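Outer membrane protein TP0453 (PDB 3K8G) alters membrane permeability at acidic pH, makes lipid vesicles more permeable in its non-lipidated form, and might be involved in ligand transport. Local coordinates at residues 198-209 against 234-245. Sequence-based numbering, arbitrary orientation.
Sequences NEYLYTLSLQLG and DRLIIEDGTISA
Y202 and G241 mark the break in the antiparallel pairing of 198-209 with 234-245. The carbonyl of Y202 accepts from G241 N and, weakly, from D240 N (N-H...O 129°); two residues facing one, with D240 at positive phi (74°), define a G1 beta bulge. Paired backbone bonds continue on both flanks: Y200 N reaches I243 O at 2.7 Å, L204 with I238 and L206 with L236 bond in both directions, and L208 N to D234 O closes one end.

A CH-pi contact lies at the bulge. With CG between its backbone N and carbonyl carbon (chi1 64°), Y202 lays its ring across G241, whose CA sits 3.8 Å from the Y202 ring centroid, over the face. At the Y200 ring, by contrast, A245 CB meets the edge, 3.9 Å from CE1.

Apolar contacts on the Y202 face include L204 and I238, side by side, with L204 CD1 3.9 Å from I238 CD1. Beyond the strand end, L208 CD2 rests against L236 CB. On the face opposite Y202, R235 NH1 donates to S205 OG at 3.0 Å, a bent bond well out of the guanidinium plane, while I237 CD1 lies over that group.

In the half-barrel, strands 189-196 and 228-232 flank this pair; helix 169-176 packs on L204 and I243, and S244 N-caps, through R247 N, amphipathic helix 245-253, one of those whose movement opens the hydrophobic cavity.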
loop_
_atom_site.group_PDB
_atom_site.type_symbol
_atom_site.label_atom_id
_atom_site.label_comp_id
_atom_site.label_asym_id
_atom_site.label_seq_id
_atom_site.Cartn_x
_atom_site.Cartn_y
_atom_site.Cartn_z
ATOM N N ASN A 198 11.211 -11.750 -11.729
ATOM C CA ASN A 198 11.677 -10.751 -10.763
ATOM C C ASN A 198 11.252 -9.325 -11.117
ATOM O O ASN A 198 11.806 -8.348 -10.595
ATOM C CB ASN A 198 13.198 -10.799 -10.597
ATOM C CG ASN A 198 13.957 -10.677 -11.935
ATOM O OD1 ASN A 198 13.363 -10.496 -13.014
ATOM N ND2 ASN A 198 15.290 -10.800 -11.862
ATOM N N GLU A 199 10.281 -9.196 -12.009
ATOM C CA GLU A 199 9.752 -7.865 -12.323
ATOM C C GLU A 199 8.243 -7.813 -12.228
ATOM O O GLU A 199 7.606 -8.831 -11.935
ATOM C CB GLU A 199 10.208 -7.419 -13.701
ATOM C CG GLU A 199 9.627 -8.218 -14.845
ATOM C CD GLU A 199 10.369 -7.963 -16.141
ATOM O OE1 GLU A 199 9.763 -8.143 -17.218
ATOM O OE2 GLU A 199 11.558 -7.579 -16.075
ATOM N N TYR A 200 7.689 -6.612 -12.465
ATOM C CA TYR A 200 6.250 -6.382 -12.462
ATOM C C TYR A 200 5.812 -5.818 -13.794
ATOM O O TYR A 200 6.453 -4.917 -14.310
ATOM C CB TYR A 200 5.848 -5.441 -11.274
ATOM C CG TYR A 200 5.679 -6.240 -10.008
ATOM C CD1 TYR A 200 6.777 -6.646 -9.267
ATOM C CD2 TYR A 200 4.415 -6.675 -9.602
ATOM C CE1 TYR A 200 6.624 -7.428 -8.100
ATOM C CE2 TYR A 200 4.254 -7.466 -8.446
ATOM C CZ TYR A 200 5.353 -7.818 -7.701
ATOM O OH TYR A 200 5.160 -8.607 -6.574
ATOM N N LEU A 201 4.740 -6.375 -14.365
ATOM C CA LEU A 201 4.065 -5.805 -15.522
ATOM C C LEU A 201 2.984 -4.861 -14.985
ATOM O O LEU A 201 2.344 -5.199 -13.986
ATOM C CB LEU A 201 3.323 -6.909 -16.275
ATOM C CG LEU A 201 3.917 -7.470 -17.564
ATOM C CD1 LEU A 201 3.364 -8.868 -17.778
ATOM C CD2 LEU A 201 3.612 -6.566 -18.767
ATOM N N TYR A 202 2.758 -3.721 -15.623
ATOM C CA TYR A 202 1.709 -2.818 -15.068
ATOM C C TYR A 202 0.861 -2.111 -16.099
ATOM O O TYR A 202 1.239 -2.019 -17.280
ATOM C CB TYR A 202 2.300 -1.803 -14.074
ATOM C CG TYR A 202 3.275 -0.846 -14.681
ATOM C CD1 TYR A 202 4.646 -1.087 -14.589
ATOM C CD2 TYR A 202 2.840 0.296 -15.357
ATOM C CE1 TYR A 202 5.563 -0.223 -15.151
ATOM C CE2 TYR A 202 3.754 1.163 -15.934
ATOM C CZ TYR A 202 5.109 0.895 -15.811
ATOM O OH TYR A 202 6.020 1.749 -16.361
ATOM N N THR A 203 -0.305 -1.628 -15.642
ATOM C CA THR A 203 -1.123 -0.721 -16.423
ATOM C C THR A 203 -1.381 0.417 -15.476
ATOM O O THR A 203 -1.588 0.201 -14.269
ATOM C CB THR A 203 -2.535 -1.273 -16.768
ATOM O OG1 THR A 203 -2.441 -2.579 -17.314
ATOM C CG2 THR A 203 -3.212 -0.388 -17.805
ATOM N N LEU A 204 -1.426 1.616 -16.023
ATOM C CA LEU A 204 -1.796 2.773 -15.214
ATOM C C LEU A 204 -2.658 3.723 -16.019
ATOM O O LEU A 204 -2.662 3.710 -17.276
ATOM C CB LEU A 204 -0.564 3.470 -14.617
ATOM C CG LEU A 204 0.449 4.184 -15.533
ATOM C CD1 LEU A 204 -0.017 5.619 -15.918
ATOM C CD2 LEU A 204 1.813 4.268 -14.856
ATOM N N SER A 205 -3.418 4.523 -15.281
ATOM C CA SER A 205 -4.155 5.598 -15.845
ATOM C C SER A 205 -3.739 6.841 -15.066
ATOM O O SER A 205 -3.641 6.805 -13.830
ATOM C CB SER A 205 -5.641 5.303 -15.672
ATOM O OG SER A 205 -6.418 6.337 -16.229
ATOM N N LEU A 206 -3.512 7.940 -15.771
ATOM C CA LEU A 206 -3.071 9.169 -15.142
ATOM C C LEU A 206 -3.986 10.294 -15.620
ATOM O O LEU A 206 -4.181 10.480 -16.837
ATOM C CB LEU A 206 -1.597 9.452 -15.494
ATOM C CG LEU A 206 -0.954 10.792 -15.120
ATOM C CD1 LEU A 206 -0.812 10.928 -13.593
ATOM C CD2 LEU A 206 0.438 10.844 -15.790
ATOM N N GLN A 207 -4.539 11.037 -14.665
ATOM C CA GLN A 207 -5.455 12.114 -14.965
ATOM C C GLN A 207 -4.634 13.282 -15.524
ATOM O O GLN A 207 -3.640 13.717 -14.918
ATOM C CB GLN A 207 -6.247 12.491 -13.676
ATOM C CG GLN A 207 -7.558 13.240 -13.938
ATOM C CD GLN A 207 -8.693 12.339 -14.477
ATOM O OE1 GLN A 207 -9.033 11.302 -13.892
ATOM N NE2 GLN A 207 -9.277 12.747 -15.584
ATOM N N LEU A 208 -4.999 13.736 -16.719
ATOM C CA LEU A 208 -4.250 14.793 -17.402
ATOM C C LEU A 208 -4.860 16.194 -17.207
ATOM O O LEU A 208 -4.186 17.201 -17.436
ATOM C CB LEU A 208 -4.163 14.510 -18.907
ATOM C CG LEU A 208 -3.420 13.246 -19.386
ATOM C CD1 LEU A 208 -3.640 13.021 -20.886
ATOM C CD2 LEU A 208 -1.920 13.302 -19.074
ATOM N N GLY A 209 -6.125 16.249 -16.804
ATOM C CA GLY A 209 -6.851 17.528 -16.739
ATOM C C GLY A 209 -7.223 18.068 -18.113
ATOM O O GLY A 209 -7.727 17.326 -18.954
ATOM N N ASP A 234 -9.679 12.463 -20.759
ATOM C CA ASP A 234 -8.656 13.226 -20.044
ATOM C C ASP A 234 -7.644 12.335 -19.286
ATOM O O ASP A 234 -6.994 12.785 -18.334
ATOM C CB ASP A 234 -9.337 14.235 -19.099
ATOM C CG ASP A 234 -9.904 15.458 -19.844
ATOM O OD1 ASP A 234 -9.695 15.588 -21.077
ATOM O OD2 ASP A 234 -10.555 16.298 -19.187
ATOM N N ARG A 235 -7.486 11.088 -19.740
ATOM C CA ARG A 235 -6.608 10.136 -19.065
ATOM C C ARG A 235 -5.563 9.517 -19.987
ATOM O O ARG A 235 -5.899 8.998 -21.069
ATOM C CB ARG A 235 -7.420 9.001 -18.447
ATOM C CG ARG A 235 -8.310 9.404 -17.280
ATOM C CD ARG A 235 -9.018 8.168 -16.742
ATOM N NE ARG A 235 -9.711 7.426 -17.800
ATOM C CZ ARG A 235 -9.741 6.093 -17.925
ATOM N NH1 ARG A 235 -9.088 5.300 -17.069
ATOM N NH2 ARG A 235 -10.410 5.552 -18.942
ATOM N N LEU A 236 -4.310 9.568 -19.543
ATOM C CA LEU A 236 -3.215 8.879 -20.199
ATOM C C LEU A 236 -3.172 7.446 -19.703
ATOM O O LEU A 236 -3.064 7.209 -18.499
ATOM C CB LEU A 236 -1.902 9.581 -19.873
ATOM C CG LEU A 236 -0.678 9.016 -20.616
ATOM C CD1 LEU A 236 -0.765 9.382 -22.104
ATOM C CD2 LEU A 236 0.617 9.522 -19.985
ATOM N N ILE A 237 -3.232 6.494 -20.634
ATOM C CA ILE A 237 -3.192 5.070 -20.307
ATOM C C ILE A 237 -1.894 4.473 -20.805
ATOM O O ILE A 237 -1.546 4.616 -21.979
ATOM C CB ILE A 237 -4.364 4.313 -20.955
ATOM C CG1 ILE A 237 -5.686 5.072 -20.751
ATOM C CG2 ILE A 237 -4.399 2.823 -20.498
ATOM C CD1 ILE A 237 -6.252 4.981 -19.358
ATOM N N ILE A 238 -1.173 3.831 -19.898
ATOM C CA ILE A 238 0.043 3.120 -20.209
ATOM C C ILE A 238 -0.224 1.669 -19.894
ATOM O O ILE A 238 -0.608 1.328 -18.767
ATOM C CB ILE A 238 1.235 3.646 -19.393
ATOM C CG1 ILE A 238 1.404 5.160 -19.650
ATOM C CG2 ILE A 238 2.513 2.847 -19.743
ATOM C CD1 ILE A 238 2.527 5.821 -18.887
ATOM N N GLU A 239 -0.069 0.796 -20.887
ATOM C CA GLU A 239 -0.167 -0.627 -20.585
ATOM C C GLU A 239 1.053 -1.426 -21.004
ATOM O O GLU A 239 1.720 -1.120 -22.002
ATOM C CB GLU A 239 -1.467 -1.216 -21.138
ATOM C CG GLU A 239 -1.931 -0.580 -22.441
ATOM C CD GLU A 239 -3.437 -0.694 -22.668
ATOM O OE1 GLU A 239 -4.093 -1.554 -22.032
ATOM O OE2 GLU A 239 -3.973 0.096 -23.475
ATOM N N ASP A 240 1.333 -2.445 -20.208
ATOM C CA ASP A 240 2.401 -3.392 -20.452
ATOM C C ASP A 240 3.752 -2.755 -20.172
ATOM O O ASP A 240 4.736 -3.120 -20.781
ATOM C CB ASP A 240 2.330 -3.957 -21.877
ATOM C CG ASP A 240 0.966 -4.534 -22.211
ATOM O OD1 ASP A 240 0.426 -4.204 -23.304
ATOM O OD2 ASP A 240 0.436 -5.313 -21.383
ATOM N N GLY A 241 3.789 -1.800 -19.243
ATOM C CA GLY A 241 5.063 -1.285 -18.748
ATOM C C GLY A 241 5.697 -2.345 -17.872
ATOM O O GLY A 241 4.999 -3.250 -17.388
ATOM N N THR A 242 7.013 -2.260 -17.678
ATOM C CA THR A 242 7.719 -3.151 -16.750
ATOM C C THR A 242 8.616 -2.374 -15.788
ATOM O O THR A 242 9.168 -1.347 -16.142
ATOM C CB THR A 242 8.593 -4.172 -17.488
ATOM O OG1 THR A 242 9.471 -3.470 -18.376
ATOM C CG2 THR A 242 7.712 -5.149 -18.296
ATOM N N ILE A 243 8.753 -2.879 -14.574
ATOM C CA ILE A 243 9.648 -2.337 -13.559
ATOM C C ILE A 243 10.108 -3.527 -12.731
ATOM O O ILE A 243 9.306 -4.434 -12.460
ATOM C CB ILE A 243 8.906 -1.289 -12.649
ATOM C CG1 ILE A 243 9.844 -0.690 -11.584
ATOM C CG2 ILE A 243 7.640 -1.901 -12.011
ATOM C CD1 ILE A 243 9.242 0.506 -10.832
ATOM N N SER A 244 11.382 -3.554 -12.333
ATOM C CA SER A 244 11.871 -4.684 -11.535
ATOM C C SER A 244 11.224 -4.619 -10.161
ATOM O O SER A 244 10.853 -3.519 -9.701
ATOM C CB SER A 244 13.398 -4.670 -11.403
ATOM O OG SER A 244 13.819 -3.614 -10.552
ATOM N N ALA A 245 11.081 -5.779 -9.512
ATOM C CA ALA A 245 10.544 -5.855 -8.164
ATOM C C ALA A 245 11.397 -5.031 -7.211
ATOM O O ALA A 245 10.875 -4.369 -6.322
ATOM C CB ALA A 245 10.471 -7.305 -7.691
#